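Local coordinates for pectate lyase (Pectobacterium carotovorum, PDB 4U4B), which probably cleaves polygalacturonate and methyl-esterified pectins by calcium-dependent elimination within the chain, leaving unsaturated galacturonosyl ends, at residues R53-A58 with S84-W89; P122-G127 with V135-I140; R267-I272 with D292-R297. All coordinates share one frame; numbering follows the deposited sequence.

Interaction 1: R53-A58 with S84-W89; sequences RSTSSA and SDYWYW
Ser57 sits over one face of the Trp87 indole: its CA is 3.4 Å from the centroid of the five-membered ring, only 4° off the normal, in a CH-pi contact, and the carbonyl carbon of Ser56 covers the same face nearer the six-membered ring. The chain reaches this face because strand 46-54 ends at Ser54 and the loop 55-58 folds back over the tryptophan. Just before the turn, Ser54 and Trp87 form an antiparallel hydrogen-bonded pair. Ser54 N donates to Trp87 O at 2.8 Å, and Trp87 N returns a nearly straight bond, 172° at the hydrogen, to Ser54 O. Trp89 lies on the Ser54 and Trp87 side of the sheet and turns its edge to the end of strand 46-54 and the loop after it, with CZ3 3.8 Å from Ser54 CB and Ser57 O close to the ring plane.

Arg53 and Tyr88, a non-hydrogen-bonded pair, occupy the other face of the sheet. With CG anti to the backbone N (chi1 -175°), the arginine runs beside the Tyr88 ring, and its CG lies over the ring face, 4.0 Å from the centroid. Its CD is wedged between two phenols, 3.4 Å from Tyr86 CD1 and 3.5 Å from Tyr88 CE2. NH1 is hydrogen-bonded to Thr79 OG1 and forms a salt bridge with Asp77, which also takes a hydrogen bond from Tyr88 OH; Tyr86 OH is hydrogen-bonded to Asn81 N.

The outer side is looser. Thr55 and Ala58 are exposed, and Thr55 reaches the Tyr86 ring through CG2 alone, while Ala58 N donates to Ser56 OG, 3.3 Å, closing an ST turn within the loop. The chemistry thus divides in two: backbone and methylene hydrogens rest on aromatic faces, whereas the polar ends of Arg53 and Tyr88 converge on one aspartate, which probably steadies the guanidinium's charge.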
ATOM      1  N   ARG A  53       6.773 -21.793  -1.636  1.00  8.78           N
ATOM      2  CA  ARG A  53       5.878 -21.996  -2.753  1.00  8.65           C
ATOM      3  C   ARG A  53       5.862 -23.447  -3.188  1.00 13.62           C
ATOM      4  O   ARG A  53       6.914 -24.085  -3.361  1.00 13.78           O
ATOM      5  CB  ARG A  53       6.279 -21.117  -3.926  1.00  7.25           C
ATOM      6  CG  ARG A  53       5.309 -21.188  -5.084  1.00  9.47           C
ATOM      7  CD  ARG A  53       5.830 -20.402  -6.266  1.00 11.27           C
ATOM      8  NE  ARG A  53       6.907 -21.118  -6.953  1.00 11.29           N
ATOM      9  CZ  ARG A  53       7.747 -20.548  -7.806  1.00 15.70           C
ATOM     10  NH1 ARG A  53       7.644 -19.241  -8.052  1.00 11.48           N
ATOM     11  NH2 ARG A  53       8.702 -21.276  -8.396  1.00 13.13           N
ATOM     12  N   SER A  54       4.663 -23.980  -3.367  1.00 11.28           N
ATOM     13  CA  SER A  54       4.521 -25.326  -3.883  1.00 12.44           C
ATOM     14  C   SER A  54       3.681 -25.328  -5.151  1.00 16.39           C
ATOM     15  O   SER A  54       2.807 -24.459  -5.339  1.00 11.01           O
ATOM     16  CB  SER A  54       3.894 -26.240  -2.837  1.00 13.70           C
ATOM     17  OG  SER A  54       3.656 -27.513  -3.393  1.00 12.02           O
ATOM     18  N   THR A  55       3.959 -26.302  -6.016  1.00 12.51           N
ATOM     19  CA  THR A  55       3.209 -26.505  -7.250  1.00 11.52           C
ATOM     20  C   THR A  55       1.986 -27.375  -7.004  1.00 12.99           C
ATOM     21  O   THR A  55       1.247 -27.714  -7.932  1.00 12.68           O
ATOM     22  CB  THR A  55       4.085 -27.152  -8.331  1.00 15.97           C
ATOM     23  OG1 THR A  55       4.697 -28.339  -7.804  1.00 22.07           O
ATOM     24  CG2 THR A  55       5.178 -26.188  -8.777  1.00 18.17           C
ATOM     25  N   SER A  56       1.785 -27.741  -5.742  1.00 12.92           N
ATOM     26  CA  SER A  56       0.604 -28.495  -5.323  1.00 14.02           C
ATOM     27  C   SER A  56       0.090 -27.953  -3.991  1.00 11.88           C
ATOM     28  O   SER A  56       0.744 -27.136  -3.344  1.00 12.25           O
ATOM     29  CB  SER A  56       0.920 -29.990  -5.195  1.00 13.86           C
ATOM     30  OG  SER A  56       1.680 -30.244  -4.024  1.00 17.53           O
ATOM     31  N   SER A  57      -1.074 -28.420  -3.567  1.00 12.11           N
ATOM     32  CA  SER A  57      -1.671 -27.914  -2.337  1.00 14.59           C
ATOM     33  C   SER A  57      -0.942 -28.459  -1.115  1.00 19.92           C
ATOM     34  O   SER A  57      -1.245 -28.071   0.012  1.00 13.62           O
ATOM     35  CB  SER A  57      -3.141 -28.294  -2.263  1.00 15.08           C
ATOM     36  OG  SER A  57      -3.260 -29.695  -2.073  1.00 15.24           O
ATOM     37  N   ALA A  58       0.002 -29.374  -1.341  1.00 15.09           N
ATOM     38  CA  ALA A  58       0.740 -29.988  -0.245  1.00 18.73           C
ATOM     39  C   ALA A  58       1.920 -29.121   0.138  1.00 19.71           C
ATOM     40  O   ALA A  58       2.755 -28.760  -0.702  1.00 16.80           O
ATOM     41  CB  ALA A  58       1.217 -31.388  -0.618  1.00 16.88           C
ATOM     42  N   SER A  84      -0.215 -21.882 -14.410  1.00 11.04           N
ATOM     43  CA  SER A  84      -0.268 -22.988 -13.457  1.00 10.31           C
ATOM     44  C   SER A  84      -0.602 -22.506 -12.049  1.00 10.36           C
ATOM     45  O   SER A  84      -0.209 -21.417 -11.658  1.00 10.48           O
ATOM     46  CB  SER A  84       1.073 -23.741 -13.465  1.00  9.13           C
ATOM     47  OG  SER A  84       1.053 -24.872 -12.619  1.00  9.33           O
ATOM     48  N   ASP A  85      -1.327 -23.330 -11.295  1.00 13.42           N
ATOM     49  CA  ASP A  85      -1.705 -23.007  -9.920  1.00 13.49           C
ATOM     50  C   ASP A  85      -0.523 -23.117  -8.971  1.00 13.91           C
ATOM     51  O   ASP A  85       0.279 -24.046  -9.084  1.00 12.51           O
ATOM     52  CB  ASP A  85      -2.813 -23.940  -9.429  1.00 11.76           C
ATOM     53  CG  ASP A  85      -4.148 -23.654 -10.081  1.00 13.47           C
ATOM     54  OD1 ASP A  85      -4.319 -22.564 -10.662  1.00 16.44           O
ATOM     55  OD2 ASP A  85      -5.033 -24.521  -9.998  1.00 14.17           O
ATOM     56  N   TYR A  86      -0.418 -22.193  -8.023  1.00 11.14           N
ATOM     57  CA  TYR A  86       0.609 -22.324  -6.991  1.00  9.51           C
ATOM     58  C   TYR A  86       0.023 -22.127  -5.614  1.00 13.68           C
ATOM     59  O   TYR A  86      -1.019 -21.464  -5.445  1.00 13.70           O
ATOM     60  CB  TYR A  86       1.746 -21.319  -7.193  1.00  7.41           C
ATOM     61  CG  TYR A  86       2.600 -21.583  -8.408  1.00 11.37           C
ATOM     62  CD1 TYR A  86       3.807 -22.273  -8.307  1.00 12.19           C
ATOM     63  CD2 TYR A  86       2.213 -21.126  -9.659  1.00 11.67           C
ATOM     64  CE1 TYR A  86       4.596 -22.507  -9.426  1.00 10.23           C
ATOM     65  CE2 TYR A  86       2.992 -21.367 -10.784  1.00 13.39           C
ATOM     66  CZ  TYR A  86       4.176 -22.054 -10.658  1.00 10.91           C
ATOM     67  OH  TYR A  86       4.938 -22.267 -11.779  1.00 14.35           O
ATOM     68  N   TRP A  87       0.707 -22.682  -4.626  1.00  8.81           N
ATOM     69  CA  TRP A  87       0.333 -22.486  -3.237  1.00 10.50           C
ATOM     70  C   TRP A  87       1.491 -21.830  -2.499  1.00 12.73           C
ATOM     71  O   TRP A  87       2.664 -22.167  -2.732  1.00  8.70           O
ATOM     72  CB  TRP A  87      -0.051 -23.823  -2.590  1.00 10.87           C
ATOM     73  CG  TRP A  87      -1.391 -24.333  -3.023  1.00 13.91           C
ATOM     74  CD1 TRP A  87      -2.551 -24.325  -2.292  1.00 11.45           C
ATOM     75  CD2 TRP A  87      -1.724 -24.928  -4.285  1.00 13.72           C
ATOM     76  NE1 TRP A  87      -3.575 -24.882  -3.018  1.00 12.56           N
ATOM     77  CE2 TRP A  87      -3.097 -25.256  -4.245  1.00 13.75           C
ATOM     78  CE3 TRP A  87      -0.986 -25.221  -5.439  1.00 12.23           C
ATOM     79  CZ2 TRP A  87      -3.754 -25.866  -5.321  1.00 13.66           C
ATOM     80  CZ3 TRP A  87      -1.639 -25.816  -6.508  1.00 13.28           C
ATOM     81  CH2 TRP A  87      -3.012 -26.130  -6.444  1.00 12.46           C
ATOM     82  N   TYR A  88       1.159 -20.901  -1.608  1.00  8.75           N
ATOM     83  CA  TYR A  88       2.164 -20.149  -0.858  1.00  9.06           C
ATOM     84  C   TYR A  88       1.934 -20.174   0.661  1.00 11.88           C
ATOM     85  O   TYR A  88       0.797 -20.252   1.131  1.00  8.38           O
ATOM     86  CB  TYR A  88       2.193 -18.686  -1.308  1.00  7.32           C
ATOM     87  CG  TYR A  88       2.557 -18.441  -2.756  1.00 10.28           C
ATOM     88  CD1 TYR A  88       1.598 -18.495  -3.751  1.00  7.58           C
ATOM     89  CD2 TYR A  88       3.863 -18.114  -3.115  1.00 10.22           C
ATOM     90  CE1 TYR A  88       1.917 -18.248  -5.070  1.00  9.04           C
ATOM     91  CE2 TYR A  88       4.206 -17.862  -4.443  1.00  8.73           C
ATOM     92  CZ  TYR A  88       3.222 -17.932  -5.416  1.00 11.10           C
ATOM     93  OH  TYR A  88       3.549 -17.675  -6.732  1.00  9.82           O
ATOM     94  N   TRP A  89       3.036 -20.051   1.398  1.00 10.71           N
ATOM     95  CA  TRP A  89       3.067 -19.934   2.853  1.00  9.20           C
ATOM     96  C   TRP A  89       4.180 -18.980   3.218  1.00 10.26           C
ATOM     97  O   TRP A  89       5.235 -18.964   2.577  1.00 12.35           O
ATOM     98  CB  TRP A  89       3.335 -21.282   3.546  1.00 11.63           C
ATOM     99  CG  TRP A  89       2.295 -22.314   3.337  1.00 11.96           C
ATOM    100  CD1 TRP A  89       1.247 -22.596   4.161  1.00 13.99           C
ATOM    101  CD2 TRP A  89       2.194 -23.221   2.236  1.00 14.47           C
ATOM    102  NE1 TRP A  89       0.499 -23.618   3.644  1.00 13.59           N
ATOM    103  CE2 TRP A  89       1.048 -24.012   2.454  1.00 14.45           C
ATOM    104  CE3 TRP A  89       2.952 -23.438   1.083  1.00 14.44           C
ATOM    105  CZ2 TRP A  89       0.647 -25.010   1.567  1.00 17.26           C
ATOM    106  CZ3 TRP A  89       2.544 -24.417   0.193  1.00 12.73           C
ATOM    107  CH2 TRP A  89       1.407 -25.193   0.439  1.00 12.81           C
TER

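Interaction 2: P122-G127 with V135-I140; sequences PECKAG and VDCGGI
Cys124 and Cys137 bring a loop ahead of strand 128-131 to a CA-CA distance of 5.6 Å from a segment that carries part of strand 134-136 and a type I' turn from Cys137 to Ile140. The covalent link does most of the joining. Its SG atoms are 2.1 Å apart, and the bridge has a chi3 of -87°, close to the relaxed right angle of a disulfide. Both cysteines hold SG anti to the carbonyl carbon (chi1 -71° in Cys124), which turns each sulfur back beside its own backbone N.

Apolar groups close in on the bridge from the strand and from the turn. Val135 offers CB to Cys124 SG, while Ile140 extends its CD1 to 3.8 Å from Cys124 CB, also touching the carbonyl oxygen of that cysteine. Leu167 packs on both Cys137 and Ile140. At the outer margin the Glu123 side chain crosses Val135 at about a right angle; its OE2 is paired with Lys133.

The turn has its own fastening: Gly138 N donates to Asp136 OD1 at 2.9 Å on the anti side, 31° out of the carboxylate plane, and the other oxygen, OD2, makes a salt bridge with Lys118. This Asx turn, running into a glycine-rich beta turn beside a disulfide, lies at the start of the right-handed parallel beta-helix of polysaccharide lyase family 3, where a crosslink pins the incoming chain to the first coil.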
ATOM      1  N   PRO A 122     -17.474  -7.931  12.282  1.00 14.45           N
ATOM      2  CA  PRO A 122     -18.814  -7.526  11.845  1.00 15.62           C
ATOM      3  C   PRO A 122     -18.792  -6.110  11.285  1.00 16.31           C
ATOM      4  O   PRO A 122     -19.544  -5.772  10.370  1.00 19.51           O
ATOM      5  CB  PRO A 122     -19.643  -7.602  13.133  1.00 15.90           C
ATOM      6  CG  PRO A 122     -18.934  -8.592  13.965  1.00 16.01           C
ATOM      7  CD  PRO A 122     -17.468  -8.395  13.679  1.00 14.87           C
ATOM      8  N   GLU A 123     -17.895  -5.288  11.808  1.00 14.62           N
ATOM      9  CA  GLU A 123     -17.839  -3.898  11.394  1.00 19.75           C
ATOM     10  C   GLU A 123     -17.206  -3.684  10.011  1.00 19.49           C
ATOM     11  O   GLU A 123     -17.236  -2.569   9.490  1.00 13.23           O
ATOM     12  CB  GLU A 123     -17.097  -3.081  12.443  1.00 19.08           C
ATOM     13  CG  GLU A 123     -17.751  -3.165  13.814  1.00 26.14           C
ATOM     14  CD  GLU A 123     -17.322  -2.040  14.705  1.00 33.55           C
ATOM     15  OE1 GLU A 123     -18.150  -1.148  14.981  1.00 48.13           O
ATOM     16  OE2 GLU A 123     -16.150  -2.032  15.113  1.00 36.29           O
ATOM     17  N   CYS A 124     -16.652  -4.737   9.415  1.00 13.51           N
ATOM     18  CA  CYS A 124     -16.088  -4.620   8.069  1.00 13.58           C
ATOM     19  C   CYS A 124     -17.177  -4.592   7.014  1.00 15.36           C
ATOM     20  O   CYS A 124     -17.582  -5.649   6.527  1.00 13.44           O
ATOM     21  CB  CYS A 124     -15.119  -5.775   7.766  1.00 13.81           C
ATOM     22  SG  CYS A 124     -13.576  -5.681   8.661  1.00 18.51           S
ATOM     23  N   LYS A 125     -17.633  -3.386   6.664  1.00 13.73           N
ATOM     24  CA  LYS A 125     -18.683  -3.186   5.669  1.00 11.12           C
ATOM     25  C   LYS A 125     -18.325  -2.006   4.784  1.00 10.68           C
ATOM     26  O   LYS A 125     -17.624  -1.085   5.210  1.00 13.06           O
ATOM     27  CB  LYS A 125     -20.044  -2.932   6.335  1.00 15.71           C
ATOM     28  CG  LYS A 125     -20.504  -4.013   7.303  1.00 24.06           C
ATOM     29  CD  LYS A 125     -21.820  -3.632   7.996  1.00 25.02           C
ATOM     30  CE  LYS A 125     -22.984  -3.523   7.006  1.00 34.69           C
ATOM     31  NZ  LYS A 125     -23.220  -4.774   6.206  1.00 40.70           N
ATOM     32  N   ALA A 126     -18.802  -2.019   3.549  1.00  8.01           N
ATOM     33  CA  ALA A 126     -18.572  -0.878   2.670  1.00 12.53           C
ATOM     34  C   ALA A 126     -19.177   0.400   3.260  1.00 11.17           C
ATOM     35  O   ALA A 126     -20.359   0.431   3.581  1.00 11.08           O
ATOM     36  CB  ALA A 126     -19.147  -1.148   1.295  1.00 11.25           C
ATOM     37  N   GLY A 127     -18.353   1.430   3.423  1.00  9.66           N
ATOM     38  CA  GLY A 127     -18.794   2.703   3.954  1.00 10.09           C
ATOM     39  C   GLY A 127     -18.667   2.802   5.464  1.00 15.78           C
ATOM     40  O   GLY A 127     -19.051   3.811   6.067  1.00 11.50           O
ATOM     41  N   VAL A 135      -9.904  -3.447  13.537  1.00 12.92           N
ATOM     42  CA  VAL A 135     -10.724  -4.472  12.889  1.00 13.99           C
ATOM     43  C   VAL A 135      -9.911  -5.317  11.901  1.00 15.34           C
ATOM     44  O   VAL A 135      -9.066  -4.815  11.145  1.00 15.88           O
ATOM     45  CB  VAL A 135     -11.955  -3.876  12.165  1.00 18.88           C
ATOM     46  CG1 VAL A 135     -12.960  -3.316  13.190  1.00 17.83           C
ATOM     47  CG2 VAL A 135     -11.547  -2.815  11.156  1.00 16.25           C
ATOM     48  N   ASP A 136     -10.172  -6.617  11.946  1.00 11.09           N
ATOM     49  CA  ASP A 136      -9.598  -7.599  11.035  1.00 12.40           C
ATOM     50  C   ASP A 136     -10.689  -8.004  10.047  1.00 13.13           C
ATOM     51  O   ASP A 136     -11.705  -8.575  10.440  1.00 15.12           O
ATOM     52  CB  ASP A 136      -9.072  -8.805  11.832  1.00 11.59           C
ATOM     53  CG  ASP A 136      -8.363  -9.837  10.967  1.00 14.97           C
ATOM     54  OD1 ASP A 136      -8.526  -9.838   9.726  1.00  9.35           O
ATOM     55  OD2 ASP A 136      -7.648 -10.677  11.555  1.00 16.82           O
ATOM     56  N   CYS A 137     -10.506  -7.690   8.769  1.00 12.01           N
ATOM     57  CA  CYS A 137     -11.557  -7.956   7.791  1.00 12.67           C
ATOM     58  C   CYS A 137     -11.448  -9.357   7.170  1.00 11.73           C
ATOM     59  O   CYS A 137     -12.270  -9.736   6.329  1.00 10.45           O
ATOM     60  CB  CYS A 137     -11.549  -6.878   6.704  1.00  8.64           C
ATOM     61  SG  CYS A 137     -12.061  -5.272   7.324  1.00 14.75           S
ATOM     62  N   GLY A 138     -10.448 -10.127   7.594  1.00 11.51           N
ATOM     63  CA  GLY A 138     -10.397 -11.547   7.271  1.00  9.39           C
ATOM     64  C   GLY A 138     -10.346 -11.874   5.790  1.00 11.71           C
ATOM     65  O   GLY A 138     -10.768 -12.952   5.375  1.00 11.71           O
ATOM     66  N   GLY A 139      -9.823 -10.951   4.988  1.00  8.74           N
ATOM     67  CA  GLY A 139      -9.631 -11.209   3.570  1.00 10.86           C
ATOM     68  C   GLY A 139     -10.831 -10.990   2.654  1.00 13.69           C
ATOM     69  O   GLY A 139     -10.770 -11.326   1.464  1.00 10.60           O
ATOM     70  N   ILE A 140     -11.917 -10.422   3.179  1.00  8.51           N
ATOM     71  CA  ILE A 140     -13.105 -10.204   2.350  1.00  9.74           C
ATOM     72  C   ILE A 140     -12.848  -9.098   1.354  1.00  9.19           C
ATOM     73  O   ILE A 140     -11.889  -8.341   1.490  1.00  9.78           O
ATOM     74  CB  ILE A 140     -14.367  -9.811   3.169  1.00  7.25           C
ATOM     75  CG1 ILE A 140     -14.180  -8.426   3.783  1.00  7.36           C
ATOM     76  CG2 ILE A 140     -14.676 -10.839   4.215  1.00 10.14           C
ATOM     77  CD1 ILE A 140     -15.306  -7.985   4.722  1.00 12.87           C
TER

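Interaction 3: R267-I272 with D292-R297; sequences RNLTII and DVAEIR
Strands 267-271 and 293-296 run in parallel register, Leu269 beside Ala294 and Ile271 beside Ile296, as neighbouring rungs of a parallel beta-helix; their axes lie 4.6 Å apart and 1° from parallel. The backbone ladder alternates between the strands. Leu269 N donates to Val293 O and Leu269 O accepts from Glu295 N at 2.7 Å; Ile271 N then donates to Glu295 O, and Ile271 O receives Arg297 N.

Where the rungs begin, side chains supply bonds of their own. Asp292 OD1 accepts from Arg267 N at 2.7 Å, the donor standing 49° out of the carboxylate plane, while OD2 is held by Ser256 OG and Asn287 N. Val293 N makes only a weak bond with Arg267 O; Asn268 bends its amide across, CG anti to the carbonyl carbon (chi1 -67°), to offer OD1 to the same N-H at 3.1 Å. The Arg267 guanidinium is satisfied elsewhere, with NH2 on Asn232 O and NH1 on Ser256 and Asn263.

Leu269, Ile271, Ala294 and Ile296 share the buried face. There Ile296 CD1 is 3.7 Å from Ile271 CD1 and 4.0 Å from Leu269 CD2, while Trp254 and Leu253 of strand 252-256 pack against the leucine and Ile271. On the other face Thr270 OG1 is hydrogen-bonded to His237 and to a water that donates to Glu295 OE1 at 3.2 Å.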
ATOM      1  N   ARG A 267       3.485  18.841   5.619  1.00 22.01           N
ATOM      2  CA  ARG A 267       2.976  17.499   5.392  1.00 21.78           C
ATOM      3  C   ARG A 267       4.173  16.604   5.162  1.00 21.87           C
ATOM      4  O   ARG A 267       4.970  16.871   4.273  1.00 18.67           O
ATOM      5  CB  ARG A 267       2.026  17.452   4.202  1.00 19.78           C
ATOM      6  CG  ARG A 267       0.830  18.372   4.353  1.00 19.82           C
ATOM      7  CD  ARG A 267      -0.341  17.855   3.563  1.00 19.52           C
ATOM      8  NE  ARG A 267      -1.501  18.752   3.635  1.00 25.24           N
ATOM      9  CZ  ARG A 267      -1.742  19.718   2.757  1.00 18.37           C
ATOM     10  NH1 ARG A 267      -0.902  19.920   1.750  1.00 16.09           N
ATOM     11  NH2 ARG A 267      -2.822  20.471   2.881  1.00 20.68           N
ATOM     12  N   ASN A 268       4.305  15.559   5.971  1.00 18.24           N
ATOM     13  CA  ASN A 268       5.497  14.719   5.923  1.00 20.15           C
ATOM     14  C   ASN A 268       5.256  13.307   5.426  1.00 18.63           C
ATOM     15  O   ASN A 268       4.195  12.714   5.658  1.00 17.90           O
ATOM     16  CB  ASN A 268       6.141  14.645   7.305  1.00 20.32           C
ATOM     17  CG  ASN A 268       6.702  15.965   7.743  1.00 23.77           C
ATOM     18  OD1 ASN A 268       7.005  16.818   6.914  1.00 26.55           O
ATOM     19  ND2 ASN A 268       6.846  16.150   9.047  1.00 25.41           N
ATOM     20  N   LEU A 269       6.272  12.768   4.764  1.00 21.12           N
ATOM     21  CA  LEU A 269       6.264  11.396   4.296  1.00 16.53           C
ATOM     22  C   LEU A 269       7.513  10.702   4.784  1.00 17.57           C
ATOM     23  O   LEU A 269       8.614  11.245   4.676  1.00 17.24           O
ATOM     24  CB  LEU A 269       6.193  11.335   2.762  1.00 17.16           C
ATOM     25  CG  LEU A 269       6.481   9.980   2.091  1.00 15.89           C
ATOM     26  CD1 LEU A 269       5.440   8.916   2.468  1.00 12.96           C
ATOM     27  CD2 LEU A 269       6.545  10.120   0.579  1.00 10.39           C
ATOM     28  N   THR A 270       7.349   9.506   5.328  1.00 14.13           N
ATOM     29  CA  THR A 270       8.494   8.635   5.540  1.00 15.57           C
ATOM     30  C   THR A 270       8.219   7.309   4.864  1.00 15.50           C
ATOM     31  O   THR A 270       7.285   6.589   5.223  1.00 15.62           O
ATOM     32  CB  THR A 270       8.806   8.389   7.028  1.00 17.41           C
ATOM     33  OG1 THR A 270       8.910   9.641   7.709  1.00 16.62           O
ATOM     34  CG2 THR A 270      10.139   7.600   7.177  1.00 14.44           C
ATOM     35  N   ILE A 271       9.030   6.992   3.874  1.00 11.87           N
ATOM     36  CA  ILE A 271       8.976   5.680   3.296  1.00 13.68           C
ATOM     37  C   ILE A 271      10.086   4.865   3.932  1.00 18.25           C
ATOM     38  O   ILE A 271      11.269   5.186   3.766  1.00 15.93           O
ATOM     39  CB  ILE A 271       9.122   5.720   1.772  1.00 14.33           C
ATOM     40  CG1 ILE A 271       7.844   6.288   1.150  1.00 11.93           C
ATOM     41  CG2 ILE A 271       9.407   4.314   1.231  1.00 17.49           C
ATOM     42  CD1 ILE A 271       7.829   6.248  -0.356  1.00 17.19           C
ATOM     43  N   ILE A 272       9.705   3.836   4.688  1.00 14.98           N
ATOM     44  CA  ILE A 272      10.679   2.935   5.294  1.00 14.06           C
ATOM     45  C   ILE A 272      11.037   1.844   4.285  1.00 11.55           C
ATOM     46  O   ILE A 272      12.188   1.454   4.179  1.00 15.96           O
ATOM     47  CB  ILE A 272      10.153   2.316   6.615  1.00 15.49           C
ATOM     48  CG1 ILE A 272       9.878   3.423   7.632  1.00 11.77           C
ATOM     49  CG2 ILE A 272      11.161   1.304   7.195  1.00  9.54           C
ATOM     50  CD1 ILE A 272       9.093   2.964   8.843  1.00 13.94           C
ATOM     51  N   ASP A 292       7.056  20.788   3.605  1.00 23.34           N
ATOM     52  CA  ASP A 292       6.898  19.344   3.485  1.00 20.62           C
ATOM     53  C   ASP A 292       8.240  18.623   3.422  1.00 26.30           C
ATOM     54  O   ASP A 292       9.138  19.017   2.671  1.00 24.96           O
ATOM     55  CB  ASP A 292       6.084  18.992   2.245  1.00 19.59           C
ATOM     56  CG  ASP A 292       4.702  19.597   2.264  1.00 20.80           C
ATOM     57  OD1 ASP A 292       4.289  20.114   3.327  1.00 20.19           O
ATOM     58  OD2 ASP A 292       4.024  19.537   1.215  1.00 19.06           O
ATOM     59  N   VAL A 293       8.363  17.551   4.200  1.00 22.21           N
ATOM     60  CA  VAL A 293       9.575  16.747   4.206  1.00 21.46           C
ATOM     61  C   VAL A 293       9.301  15.287   3.835  1.00 23.98           C
ATOM     62  O   VAL A 293       8.615  14.559   4.557  1.00 21.76           O
ATOM     63  CB  VAL A 293      10.264  16.787   5.578  1.00 23.21           C
ATOM     64  CG1 VAL A 293      11.406  15.775   5.626  1.00 26.49           C
ATOM     65  CG2 VAL A 293      10.765  18.190   5.874  1.00 23.76           C
ATOM     66  N   ALA A 294       9.834  14.865   2.697  1.00 23.43           N
ATOM     67  CA  ALA A 294       9.719  13.476   2.295  1.00 18.85           C
ATOM     68  C   ALA A 294      11.031  12.747   2.565  1.00 20.77           C
ATOM     69  O   ALA A 294      12.052  13.039   1.947  1.00 20.21           O
ATOM     70  CB  ALA A 294       9.342  13.375   0.833  1.00 17.26           C
ATOM     71  N   GLU A 295      10.998  11.805   3.498  1.00 19.61           N
ATOM     72  CA  GLU A 295      12.162  10.973   3.788  1.00 20.71           C
ATOM     73  C   GLU A 295      11.972   9.596   3.156  1.00 22.06           C
ATOM     74  O   GLU A 295      10.969   8.920   3.399  1.00 20.47           O
ATOM     75  CB  GLU A 295      12.378  10.865   5.298  1.00 23.02           C
ATOM     76  CG  GLU A 295      13.615  10.085   5.722  1.00 34.60           C
ATOM     77  CD  GLU A 295      13.802  10.111   7.221  1.00 37.04           C
ATOM     78  OE1 GLU A 295      13.194  10.992   7.868  1.00 44.57           O
ATOM     79  OE2 GLU A 295      14.536   9.256   7.756  1.00 39.77           O
ATOM     80  N   ILE A 296      12.932   9.192   2.330  1.00 22.21           N
ATOM     81  CA  ILE A 296      12.820   7.959   1.568  1.00 18.46           C
ATOM     82  C   ILE A 296      14.000   7.031   1.804  1.00 20.09           C
ATOM     83  O   ILE A 296      15.159   7.434   1.702  1.00 22.33           O
ATOM     84  CB  ILE A 296      12.733   8.212   0.044  1.00 20.18           C
ATOM     85  CG1 ILE A 296      11.664   9.253  -0.289  1.00 22.06           C
ATOM     86  CG2 ILE A 296      12.481   6.906  -0.701  1.00 12.28           C
ATOM     87  CD1 ILE A 296      10.327   8.876   0.213  1.00 27.79           C
ATOM     88  N   ARG A 297      13.680   5.773   2.076  1.00 18.89           N
ATOM     89  CA  ARG A 297      14.669   4.729   2.263  1.00 20.65           C
ATOM     90  C   ARG A 297      14.147   3.433   1.647  1.00 20.17           C
ATOM     91  O   ARG A 297      12.937   3.176   1.674  1.00 19.76           O
ATOM     92  CB  ARG A 297      14.961   4.554   3.752  1.00 19.63           C
ATOM     93  CG  ARG A 297      15.995   3.497   4.060  1.00 31.33           C
ATOM     94  CD  ARG A 297      17.406   3.927   3.637  1.00 36.65           C
ATOM     95  NE  ARG A 297      18.308   2.781   3.532  1.00 29.83           N
ATOM     96  CZ  ARG A 297      18.529   2.126   2.401  1.00 26.68           C
ATOM     97  NH1 ARG A 297      17.933   2.518   1.287  1.00 20.34           N
ATOM     98  NH2 ARG A 297      19.347   1.087   2.380  1.00 40.14           N
TER
HETATM   99  O   HOH W   1      10.781  10.173   9.857  1.00 26.22           O

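From the N terminus the three contacts follow one another in series, none enclosing or crossing another. Interaction 1 closes a loop of 25 residues within the antiparallel four-stranded sheet near the N terminus, ahead of the beta-helix strands, joining its two central strands. Interaction 2 then closes a short loop around strand 128-131 where the beta-helix begins, and interaction 3 stacks two later coils of it, with 19 residues between. The last two belong to the same beta-helix but lie on opposite sides of the chain's centre, their own centres about 29 Å apart. Interaction 1 stands apart from both: its nearest atoms are about 14 Å from those of interaction 2.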